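Local coordinates for protein alpha-glucosidase (Bacteroides thetaiotaomicron, PDB 5XFM) that hydrolyses beta-L-arabinopyranosides and alpha-galactosides as a bifunctional member of glycoside hydrolase family 97, at residues W299-I302 against L303-G307; Y311-Q314 against V315-I318; R343-S346 against L347-A351; T506-R509 against T510-F514. The protein carries 1 engineered substitution. One frame throughout, in Å; residues are numbered along the deposited sequence.

Contact 1. Residues W299-I302 against L303-G307; sequences WSWI and LWQDG
Trp-301 meets Gln-305 and Asp-306 where the short helix 300-304, which directly follows strand 295-299 of the parallel barrel sheet, runs out. Gln-305 leaves helical geometry with a positive phi of 57°, which lays its backbone against the indole: its CA stands over one face, 4.0 Å from the centroid of the five-membered ring of Trp-301, a CH-pi contact. With CG anti to the backbone N (chi1 179°), the ring of Trp-301 reaches along the exit of the helix. The N-H edge of its five-membered ring serves Asp-306: NE1 donates to OD1 at 3.0 Å, and the acceptor lies nearly in the indole plane, although the donor reaches OD1 from above the carboxylate plane. Asp-306 OD2 turns to a weak bond with Trp-334 NE1.

Gln-305, bent at chi2, folds back on the turn. Its NE2 donates to Ile-302 O at 2.7 Å from above the carbonyl plane, while OE1 sits over the rim of the same Trp-301 face, 3.5 Å from CZ2. Of the backbone bonds, Trp-304 N to Ser-300 O (2.9 Å) is sound, whereas Gln-305 N to Trp-301 O (2.8 Å) is weak, as the bond angle of 127° indicates.

The side chain of Trp-301 is about 7 Å from the calcium ion and touches Glu-458, one of its ligands. Such a segment, at the C-terminal end of a barrel strand, belongs to the catalytic face of a TIM barrel.

Contact 2. Residues Y311-Q314 against V315-I318; sequences YDDQ and VRYI
Tyr-311 comes first, meeting Val-315 one turn on: the methyl CG2 lies 3.5 Å from ring carbon CE1, the side chains crossing at a slant. Tyr-311 O accepts from Val-315 N. Asp-312 O takes the backbone N-H of Arg-316, with N 2.9 Å away.

Asp-313 carries the charged contact. Arg-316, extended from CG to NE, brings NH1 to within 3.0 Å of Asp-313 OD1, a salt bridge whose hydrogen bond is weak, with an N-H...O angle of 126°, and the carboxylate and guanidinium planes are 48° apart. The same OD1 is shared with Arg-500, and OD2 is held by Asn-310, so the carboxylate has three partners. Asp-313 O accepts from Tyr-317 N and lies in the ring plane at the edge of Tyr-317, 3.6 Å from CD1.

Gln-314 sends NE2 to Ser-308 O and Ser-300 OG, and its carbonyl O accepts from Ile-318 N at 2.9 Å. CG1 of Ile-318, set beside the backbone N (chi1 -75°), comes to 3.1 Å from Gln-314 O, and the side chain touches Tyr-350 of helix 341-353. Cutting Ile-318 back to an alanine would remove CG1 and CD1 and would probably open a gap between Gln-314 O and Tyr-350, though the backbone bond would stay.

The four successive i to i+4 backbone bonds make alpha helix 311-324, which follows the first strand of the beta/alpha barrel.

Contact 3. Residues R343-S346 against L347-A351; sequences RMKS and LVEYA
Lys-345 starts with CG anti to its backbone N (chi1 163°), while Glu-349 one turn later has CG opposite its carbonyl carbon (chi1 -77°), and these settings let the ends of the two chains meet on the exposed side of the helix. Lys-345 is drawn out as far as CE, bending only at chi4, which brings NZ to 3.7 Å from Glu-349 OE2: a long salt bridge, better read as charge attraction than as a tight bond. The aliphatic part of Lys-345 takes a share too, CG lying 4.1 Å from Glu-349 CD, and the two side chains pass at a slant.

Beneath the charged pair, Glu-349 N donates to Lys-345 O at 2.9 Å, one of four consecutive i to i+4 bonds of helix 341-353. This helix of the beta/alpha barrel packs on strands 328-331 and 357-363, touching helix 311-324 and helix 382-395. Its inward row is apolar: Met-344 SD is 4.3 Å from Leu-347 CB, its CG is equally far from Val-348 CG2, and it reaches Leu-358 and Leu-360 of the sheet.

Ser-346 folds its hydroxyl back over the preceding turn (chi1 67°). OG donates to Arg-343 O at 2.8 Å, and that carbonyl also takes Leu-347 N, 3.0 Å away and in the carbonyl plane. The same OG is hydrogen-bonded to Tyr-311 OH across the helix interface. Replacement of Ser-346 by an alanine would probably deprive Tyr-311 OH of this partner and leave Arg-343 O with the bond from Leu-347 N but without the hydroxyl's.

Contact 4. Residues T506-R509 against T510-F514; sequences TTRR and TTDVF
Arg-508 meets Asp-512 at the N-terminal end of helix 512-521, which precedes strand 526-528 of the barrel sheet; Thr-511 is the N-cap residue. Three kinds of interaction order this helix start, and Arg-508 ties the incoming chain to it.

The ionic one is the salt bridge. Arg-508 grips a single oxygen, Asp-512 OD1, end-on with two nitrogens, NH1 at 2.7 Å and NH2 at 3.0 Å. Both bonds lie within 3° of the guanidinium plane and come in nearly along the C-O axis of OD1, and the two planes are nearly coplanar at 24°. The bend at chi3 (45°) brings the guanidinium to the carboxylate, while NE is occupied by Asn-495 O; bonds at NE as well as at NH1 and NH2 restrain the rotation of the group. A carboxylate in the first turn would probably also be favoured by the positive end of the helix.

Hydrogen bonds to threonines form the second kind. Thr-511 OG1 accepts from Phe-514 N at 3.2 Å in a nearly straight capping bond and also meets Asp-609. Thr-510 OG1 is bonded to Glu-470 and Gln-515.

The remaining contacts are apolar or simple van der Waals ones. The shaft of Arg-508 crosses Thr-510 at about a right angle, with CG 3.5 Å from OG1 and CD 3.4 Å from the carbonyl O of Thr-510. On its other branch, Thr-510 directs CG2, anti to its own carbonyl carbon, at the aromatic ring of Phe-514: that methyl stands 3.5 Å above the ring plane, over its centre.

Overall arrangement
Contacts 1, 2 and 3 follow one another through the first part of the barrel. Contacts 1 and 2, their centres 11 Å apart, meet through Ser-300 OG and Gln-314 NE2 (2.9 Å, probably a hydrogen bond) and through the edge-to-face rings of Trp-304 and Tyr-317. Contacts 2 and 3, centres 10 Å apart, share the Tyr-311 OH to Ser-346 OG pair at 3.2 Å, and Arg-343 makes a cation-pi contact with Tyr-311. Contact 4 stands apart, its nearest atoms about 7 Å from contact 1 and about 26 Å from contact 3. The Trp-301 side chain of contact 1 is about 7 Å from the calcium ion held by Glu-174, Glu-452 and Glu-458.

Contact 1. Residues W299-I302 against L303-G307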
loop_
_atom_site.group_PDB
_atom_site.type_symbol
_atom_site.label_atom_id
_atom_site.label_comp_id
_atom_site.label_asym_id
_atom_site.label_seq_id
_atom_site.Cartn_x
_atom_site.Cartn_y
_atom_site.Cartn_z
ATOM N N TRP A 299 -11.601 13.037 -12.548
ATOM C CA TRP A 299 -10.408 12.592 -13.240
ATOM C C TRP A 299 -10.771 12.207 -14.663
ATOM O O TRP A 299 -11.325 11.131 -14.893
ATOM C CB TRP A 299 -9.791 11.408 -12.484
ATOM C CG TRP A 299 -8.511 10.876 -13.045
ATOM C CD1 TRP A 299 -7.579 11.562 -13.773
ATOM C CD2 TRP A 299 -8.003 9.545 -12.893
ATOM N NE1 TRP A 299 -6.527 10.733 -14.095
ATOM C CE2 TRP A 299 -6.764 9.490 -13.568
ATOM C CE3 TRP A 299 -8.481 8.392 -12.260
ATOM C CZ2 TRP A 299 -5.991 8.327 -13.619
ATOM C CZ3 TRP A 299 -7.718 7.233 -12.322
ATOM C CH2 TRP A 299 -6.484 7.212 -12.992
ATOM N N SER A 300 -10.504 13.108 -15.605
ATOM C CA SER A 300 -10.935 12.921 -16.988
ATOM C C SER A 300 -10.185 11.800 -17.714
ATOM O O SER A 300 -10.781 11.047 -18.484
ATOM C CB SER A 300 -10.809 14.246 -17.767
ATOM O OG SER A 300 -9.475 14.524 -18.164
ATOM N N TRP A 301 -8.886 11.677 -17.462
ATOM C CA TRP A 301 -8.055 10.765 -18.246
ATOM C C TRP A 301 -8.424 9.284 -18.103
ATOM O O TRP A 301 -8.202 8.515 -19.021
ATOM C CB TRP A 301 -6.575 10.944 -17.890
ATOM C CG TRP A 301 -5.685 10.009 -18.651
ATOM C CD1 TRP A 301 -5.103 10.227 -19.868
ATOM C CD2 TRP A 301 -5.302 8.687 -18.255
ATOM N NE1 TRP A 301 -4.371 9.125 -20.249
ATOM C CE2 TRP A 301 -4.481 8.166 -19.275
ATOM C CE3 TRP A 301 -5.576 7.893 -17.135
ATOM C CZ2 TRP A 301 -3.925 6.887 -19.206
ATOM C CZ3 TRP A 301 -5.024 6.628 -17.069
ATOM C CH2 TRP A 301 -4.207 6.138 -18.096
ATOM N N ILE A 302 -8.921 8.854 -16.950
ATOM C CA ILE A 302 -9.162 7.419 -16.775
ATOM C C ILE A 302 -10.151 6.874 -17.829
ATOM O O ILE A 302 -9.873 5.865 -18.480
ATOM C CB ILE A 302 -9.650 7.082 -15.338
ATOM C CG1 ILE A 302 -9.941 5.588 -15.209
ATOM C CG2 ILE A 302 -10.862 7.911 -14.927
ATOM C CD1 ILE A 302 -8.755 4.713 -15.521
ATOM N N LEU A 303 -11.259 7.572 -18.048
ATOM C CA LEU A 303 -12.264 7.111 -19.003
ATOM C C LEU A 303 -12.229 7.827 -20.355
ATOM O O LEU A 303 -12.657 7.263 -21.363
ATOM C CB LEU A 303 -13.659 7.254 -18.391
ATOM C CG LEU A 303 -14.045 6.142 -17.418
ATOM C CD1 LEU A 303 -15.408 6.408 -16.809
ATOM C CD2 LEU A 303 -14.037 4.811 -18.147
ATOM N N TRP A 304 -11.739 9.064 -20.378
ATOM C CA TRP A 304 -11.721 9.848 -21.609
ATOM C C TRP A 304 -10.313 9.932 -22.217
ATOM O O TRP A 304 -10.136 10.404 -23.340
ATOM C CB TRP A 304 -12.287 11.245 -21.353
ATOM C CG TRP A 304 -13.757 11.254 -21.017
ATOM C CD1 TRP A 304 -14.541 10.174 -20.717
ATOM C CD2 TRP A 304 -14.615 12.402 -20.948
ATOM N NE1 TRP A 304 -15.831 10.579 -20.465
ATOM C CE2 TRP A 304 -15.902 11.943 -20.600
ATOM C CE3 TRP A 304 -14.419 13.774 -21.145
ATOM C CZ2 TRP A 304 -16.988 12.807 -20.450
ATOM C CZ3 TRP A 304 -15.497 14.629 -20.990
ATOM C CH2 TRP A 304 -16.767 14.141 -20.650
ATOM N N GLN A 305 -9.327 9.475 -21.456
ATOM C CA GLN A 305 -7.941 9.313 -21.910
ATOM C C GLN A 305 -7.296 10.590 -22.455
ATOM O O GLN A 305 -7.720 11.700 -22.121
ATOM C CB GLN A 305 -7.866 8.196 -22.952
ATOM C CG GLN A 305 -8.302 6.834 -22.413
ATOM C CD GLN A 305 -7.304 6.232 -21.441
ATOM O OE1 GLN A 305 -6.121 6.109 -21.753
ATOM N NE2 GLN A 305 -7.779 5.854 -20.253
ATOM N N ASP A 306 -6.272 10.424 -23.293
ATOM C CA ASP A 306 -5.429 11.540 -23.734
ATOM C C ASP A 306 -6.217 12.612 -24.489
ATOM O O ASP A 306 -5.842 13.784 -24.497
ATOM C CB ASP A 306 -4.290 11.034 -24.628
ATOM C CG ASP A 306 -3.154 10.381 -23.841
ATOM O OD1 ASP A 306 -3.142 10.450 -22.595
ATOM O OD2 ASP A 306 -2.254 9.803 -24.487
ATOM N N GLY A 307 -7.306 12.205 -25.129
ATOM C CA GLY A 307 -8.157 13.135 -25.854
ATOM C C GLY A 307 -8.847 14.142 -24.952
ATOM O O GLY A 307 -9.374 15.150 -25.421
#

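Contact 2. Residues Y311-Q314 against V315-I318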
loop_
_atom_site.group_PDB
_atom_site.type_symbol
_atom_site.label_atom_id
_atom_site.label_comp_id
_atom_site.label_asym_id
_atom_site.label_seq_id
_atom_site.Cartn_x
_atom_site.Cartn_y
_atom_site.Cartn_z
ATOM N N TYR A 311 -8.356 22.290 -22.596
ATOM C CA TYR A 311 -9.009 23.266 -21.724
ATOM C C TYR A 311 -10.490 22.965 -21.462
ATOM O O TYR A 311 -10.925 22.946 -20.312
ATOM C CB TYR A 311 -8.862 24.675 -22.315
ATOM C CG TYR A 311 -9.213 25.785 -21.346
ATOM C CD1 TYR A 311 -10.529 26.198 -21.177
ATOM C CD2 TYR A 311 -8.230 26.405 -20.584
ATOM C CE1 TYR A 311 -10.854 27.207 -20.288
ATOM C CE2 TYR A 311 -8.547 27.415 -19.691
ATOM C CZ TYR A 311 -9.863 27.810 -19.549
ATOM O OH TYR A 311 -10.187 28.809 -18.664
ATOM N N ASP A 312 -11.252 22.712 -22.518
ATOM C CA ASP A 312 -12.707 22.614 -22.401
ATOM C C ASP A 312 -13.177 21.363 -21.659
ATOM O O ASP A 312 -14.116 21.421 -20.866
ATOM C CB ASP A 312 -13.349 22.647 -23.796
ATOM C CG ASP A 312 -13.219 24.003 -24.472
ATOM O OD1 ASP A 312 -12.935 25.004 -23.775
ATOM O OD2 ASP A 312 -13.402 24.068 -25.704
ATOM N N ASP A 313 -12.519 20.237 -21.908
ATOM C CA ASP A 313 -12.845 19.004 -21.199
ATOM C C ASP A 313 -12.496 19.119 -19.725
ATOM O O ASP A 313 -13.208 18.600 -18.862
ATOM C CB ASP A 313 -12.111 17.818 -21.821
ATOM C CG ASP A 313 -12.696 17.410 -23.162
ATOM O OD1 ASP A 313 -13.914 17.594 -23.364
ATOM O OD2 ASP A 313 -11.934 16.916 -24.017
ATOM N N GLN A 314 -11.410 19.822 -19.430
ATOM C CA GLN A 314 -11.029 20.044 -18.040
ATOM C C GLN A 314 -12.033 20.976 -17.381
ATOM O O GLN A 314 -12.326 20.830 -16.204
ATOM C CB GLN A 314 -9.615 20.611 -17.949
ATOM C CG GLN A 314 -8.517 19.630 -18.385
ATOM C CD GLN A 314 -8.705 18.231 -17.828
ATOM O OE1 GLN A 314 -8.822 18.049 -16.619
ATOM N NE2 GLN A 314 -8.701 17.232 -18.707
ATOM N N VAL A 315 -12.579 21.918 -18.146
ATOM C CA VAL A 315 -13.670 22.751 -17.649
ATOM C C VAL A 315 -14.857 21.858 -17.302
ATOM O O VAL A 315 -15.490 22.012 -16.256
ATOM C CB VAL A 315 -14.108 23.822 -18.671
ATOM C CG1 VAL A 315 -15.450 24.443 -18.262
ATOM C CG2 VAL A 315 -13.045 24.900 -18.808
ATOM N N ARG A 316 -15.145 20.918 -18.190
ATOM C CA ARG A 316 -16.219 19.956 -17.976
ATOM C C ARG A 316 -16.042 19.174 -16.676
ATOM O O ARG A 316 -16.988 19.039 -15.899
ATOM C CB ARG A 316 -16.299 18.994 -19.167
ATOM C CG ARG A 316 -17.153 19.519 -20.303
ATOM C CD ARG A 316 -17.153 18.588 -21.500
ATOM N NE ARG A 316 -17.918 19.160 -22.603
ATOM C CZ ARG A 316 -17.367 19.683 -23.694
ATOM N NH1 ARG A 316 -16.045 19.697 -23.829
ATOM N NH2 ARG A 316 -18.135 20.191 -24.651
ATOM N N TYR A 317 -14.837 18.668 -16.429
ATOM C CA TYR A 317 -14.604 17.862 -15.230
ATOM C C TYR A 317 -14.509 18.697 -13.956
ATOM O O TYR A 317 -14.812 18.215 -12.863
ATOM C CB TYR A 317 -13.353 17.001 -15.412
ATOM C CG TYR A 317 -13.702 15.627 -15.928
ATOM C CD1 TYR A 317 -14.043 15.443 -17.260
ATOM C CD2 TYR A 317 -13.699 14.518 -15.090
ATOM C CE1 TYR A 317 -14.374 14.200 -17.749
ATOM C CE2 TYR A 317 -14.032 13.263 -15.575
ATOM C CZ TYR A 317 -14.365 13.113 -16.909
ATOM O OH TYR A 317 -14.697 11.882 -17.422
ATOM N N ILE A 318 -14.082 19.945 -14.097
ATOM C CA ILE A 318 -14.120 20.891 -12.992
ATOM C C ILE A 318 -15.572 21.164 -12.591
ATOM O O ILE A 318 -15.921 21.163 -11.404
ATOM C CB ILE A 318 -13.405 22.205 -13.373
ATOM C CG1 ILE A 318 -11.887 21.996 -13.358
ATOM C CG2 ILE A 318 -13.792 23.328 -12.433
ATOM C CD1 ILE A 318 -11.107 23.122 -13.990
#

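Contact 3. Residues R343-S346 against L347-A351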
loop_
_atom_site.group_PDB
_atom_site.type_symbol
_atom_site.label_atom_id
_atom_site.label_comp_id
_atom_site.label_asym_id
_atom_site.label_seq_id
_atom_site.Cartn_x
_atom_site.Cartn_y
_atom_site.Cartn_z
ATOM N N ARG A 343 -2.397 29.110 -19.468
ATOM C CA ARG A 343 -3.849 28.956 -19.375
ATOM C C ARG A 343 -4.248 28.171 -18.138
ATOM O O ARG A 343 -5.409 28.218 -17.698
ATOM C CB ARG A 343 -4.430 28.281 -20.619
ATOM C CG ARG A 343 -4.212 29.042 -21.906
ATOM C CD ARG A 343 -5.241 28.608 -22.924
ATOM N NE ARG A 343 -6.569 29.011 -22.461
ATOM C CZ ARG A 343 -7.718 28.575 -22.972
ATOM N NH1 ARG A 343 -7.722 27.683 -23.954
ATOM N NH2 ARG A 343 -8.868 29.016 -22.477
ATOM N N MET A 344 -3.286 27.428 -17.596
ATOM C CA MET A 344 -3.500 26.694 -16.354
ATOM C C MET A 344 -3.955 27.623 -15.239
ATOM O O MET A 344 -4.751 27.228 -14.406
ATOM C CB MET A 344 -2.232 25.957 -15.929
ATOM C CG MET A 344 -2.433 25.033 -14.738
ATOM S SD MET A 344 -3.812 23.885 -14.994
ATOM C CE MET A 344 -3.231 22.949 -16.408
ATOM N N LYS A 345 -3.470 28.860 -15.245
ATOM C CA LYS A 345 -3.845 29.849 -14.234
ATOM C C LYS A 345 -5.324 30.218 -14.303
ATOM O O LYS A 345 -5.999 30.360 -13.276
ATOM C CB LYS A 345 -2.984 31.101 -14.394
ATOM C CG LYS A 345 -3.517 32.338 -13.694
ATOM C CD LYS A 345 -2.501 33.469 -13.746
ATOM C CE LYS A 345 -3.146 34.809 -13.433
ATOM N NZ LYS A 345 -4.052 35.225 -14.542
ATOM N N SER A 346 -5.831 30.365 -15.520
ATOM C CA SER A 346 -7.237 30.697 -15.701
ATOM C C SER A 346 -8.097 29.478 -15.399
ATOM O O SER A 346 -9.219 29.606 -14.913
ATOM C CB SER A 346 -7.496 31.219 -17.117
ATOM O OG SER A 346 -7.313 30.206 -18.088
ATOM N N LEU A 347 -7.555 28.293 -15.663
ATOM C CA LEU A 347 -8.250 27.057 -15.310
ATOM C C LEU A 347 -8.354 26.930 -13.784
ATOM O O LEU A 347 -9.402 26.557 -13.248
ATOM C CB LEU A 347 -7.534 25.846 -15.918
ATOM C CG LEU A 347 -8.364 24.678 -16.465
ATOM C CD1 LEU A 347 -9.619 25.141 -17.203
ATOM C CD2 LEU A 347 -7.506 23.816 -17.381
ATOM N N VAL A 348 -7.268 27.258 -13.091
ATOM C CA VAL A 348 -7.239 27.237 -11.626
ATOM C C VAL A 348 -8.227 28.249 -11.054
ATOM O O VAL A 348 -8.960 27.952 -10.109
ATOM C CB VAL A 348 -5.819 27.523 -11.074
ATOM C CG1 VAL A 348 -5.853 27.768 -9.576
ATOM C CG2 VAL A 348 -4.859 26.378 -11.408
ATOM N N GLU A 349 -8.228 29.452 -11.619
ATOM C CA GLU A 349 -9.159 30.499 -11.205
ATOM C C GLU A 349 -10.613 30.043 -11.382
ATOM O O GLU A 349 -11.457 30.212 -10.492
ATOM C CB GLU A 349 -8.883 31.770 -11.994
ATOM C CG GLU A 349 -7.661 32.506 -11.492
ATOM C CD GLU A 349 -7.222 33.613 -12.425
ATOM O OE1 GLU A 349 -7.483 33.505 -13.645
ATOM O OE2 GLU A 349 -6.594 34.576 -11.937
ATOM N N TYR A 350 -10.890 29.455 -12.542
ATOM C CA TYR A 350 -12.219 28.951 -12.855
ATOM C C TYR A 350 -12.635 27.884 -11.840
ATOM O O TYR A 350 -13.745 27.922 -11.311
ATOM C CB TYR A 350 -12.251 28.370 -14.272
ATOM C CG TYR A 350 -13.601 27.818 -14.676
ATOM C CD1 TYR A 350 -14.608 28.661 -15.136
ATOM C CD2 TYR A 350 -13.877 26.461 -14.573
ATOM C CE1 TYR A 350 -15.847 28.163 -15.502
ATOM C CE2 TYR A 350 -15.113 25.955 -14.928
ATOM C CZ TYR A 350 -16.095 26.810 -15.395
ATOM O OH TYR A 350 -17.326 26.311 -15.752
ATOM N N ALA A 351 -11.734 26.944 -11.564
ATOM C CA ALA A 351 -11.984 25.896 -10.575
ATOM C C ALA A 351 -12.255 26.465 -9.185
ATOM O O ALA A 351 -13.148 25.992 -8.471
ATOM C CB ALA A 351 -10.813 24.926 -10.524
#

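Contact 4. Residues T506-R509 against T510-F514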
loop_
_atom_site.group_PDB
_atom_site.type_symbol
_atom_site.label_atom_id
_atom_site.label_comp_id
_atom_site.label_asym_id
_atom_site.label_seq_id
_atom_site.Cartn_x
_atom_site.Cartn_y
_atom_site.Cartn_z
ATOM N N THR A 506 -13.679 -1.739 -23.215
ATOM C CA THR A 506 -13.875 -2.916 -22.380
ATOM C C THR A 506 -15.225 -2.877 -21.664
ATOM O O THR A 506 -15.907 -1.849 -21.637
ATOM C CB THR A 506 -12.745 -3.073 -21.349
ATOM O OG1 THR A 506 -12.690 -1.902 -20.536
ATOM C CG2 THR A 506 -11.398 -3.255 -22.041
ATOM N N THR A 507 -15.600 -4.013 -21.090
ATOM C CA THR A 507 -16.903 -4.180 -20.461
ATOM C C THR A 507 -16.756 -4.532 -18.984
ATOM O O THR A 507 -16.157 -5.557 -18.647
ATOM C CB THR A 507 -17.723 -5.282 -21.174
ATOM O OG1 THR A 507 -17.882 -4.935 -22.557
ATOM C CG2 THR A 507 -19.100 -5.438 -20.546
ATOM N N ARG A 508 -17.285 -3.677 -18.109
ATOM C CA ARG A 508 -17.307 -3.972 -16.685
ATOM C C ARG A 508 -18.077 -5.259 -16.411
ATOM O O ARG A 508 -19.153 -5.466 -16.965
ATOM C CB ARG A 508 -17.929 -2.821 -15.898
ATOM C CG ARG A 508 -18.125 -3.140 -14.417
ATOM C CD ARG A 508 -18.527 -1.918 -13.603
ATOM N NE ARG A 508 -19.558 -1.100 -14.239
ATOM C CZ ARG A 508 -20.747 -0.846 -13.698
ATOM N NH1 ARG A 508 -21.059 -1.359 -12.518
ATOM N NH2 ARG A 508 -21.623 -0.076 -14.334
ATOM N N ARG A 509 -17.518 -6.115 -15.556
ATOM C CA ARG A 509 -18.121 -7.406 -15.235
ATOM C C ARG A 509 -18.815 -7.416 -13.884
ATOM O O ARG A 509 -19.529 -8.364 -13.552
ATOM C CB ARG A 509 -17.059 -8.502 -15.259
ATOM C CG ARG A 509 -16.387 -8.662 -16.599
ATOM C CD ARG A 509 -17.418 -8.959 -17.673
ATOM N NE ARG A 509 -16.785 -9.509 -18.865
ATOM C CZ ARG A 509 -17.336 -9.516 -20.073
ATOM N NH1 ARG A 509 -18.542 -8.994 -20.260
ATOM N NH2 ARG A 509 -16.674 -10.045 -21.094
ATOM N N THR A 510 -18.607 -6.353 -13.114
ATOM C CA THR A 510 -19.144 -6.251 -11.764
ATOM C C THR A 510 -20.330 -5.293 -11.701
ATOM O O THR A 510 -20.558 -4.514 -12.621
ATOM C CB THR A 510 -18.065 -5.775 -10.782
ATOM O OG1 THR A 510 -17.430 -4.606 -11.313
ATOM C CG2 THR A 510 -17.019 -6.857 -10.572
ATOM N N THR A 511 -21.081 -5.357 -10.607
ATOM C CA THR A 511 -22.283 -4.542 -10.455
ATOM C C THR A 511 -22.009 -3.147 -9.891
ATOM O O THR A 511 -20.921 -2.867 -9.379
ATOM C CB THR A 511 -23.306 -5.247 -9.563
ATOM O OG1 THR A 511 -22.781 -5.366 -8.232
ATOM C CG2 THR A 511 -23.600 -6.632 -10.108
ATOM N N ASP A 512 -23.007 -2.274 -9.990
ATOM C CA ASP A 512 -22.885 -0.923 -9.466
ATOM C C ASP A 512 -22.635 -0.953 -7.964
ATOM O O ASP A 512 -21.788 -0.217 -7.454
ATOM C CB ASP A 512 -24.140 -0.102 -9.770
ATOM C CG ASP A 512 -24.358 0.112 -11.256
ATOM O OD1 ASP A 512 -23.498 -0.317 -12.050
ATOM O OD2 ASP A 512 -25.387 0.721 -11.628
ATOM N N VAL A 513 -23.356 -1.816 -7.260
ATOM C CA VAL A 513 -23.223 -1.884 -5.810
ATOM C C VAL A 513 -21.844 -2.435 -5.439
ATOM O O VAL A 513 -21.250 -2.008 -4.450
ATOM C CB VAL A 513 -24.340 -2.735 -5.172
ATOM C CG1 VAL A 513 -24.120 -2.864 -3.679
ATOM C CG2 VAL A 513 -25.689 -2.079 -5.414
ATOM N N PHE A 514 -21.327 -3.359 -6.247
ATOM C CA PHE A 514 -19.929 -3.782 -6.136
ATOM C C PHE A 514 -19.004 -2.564 -6.146
ATOM O O PHE A 514 -18.140 -2.409 -5.281
ATOM C CB PHE A 514 -19.558 -4.743 -7.273
ATOM C CG PHE A 514 -18.117 -5.198 -7.252
ATOM C CD1 PHE A 514 -17.101 -4.380 -7.736
ATOM C CD2 PHE A 514 -17.783 -6.458 -6.776
ATOM C CE1 PHE A 514 -15.784 -4.795 -7.715
ATOM C CE2 PHE A 514 -16.462 -6.884 -6.758
ATOM C CZ PHE A 514 -15.462 -6.051 -7.226
#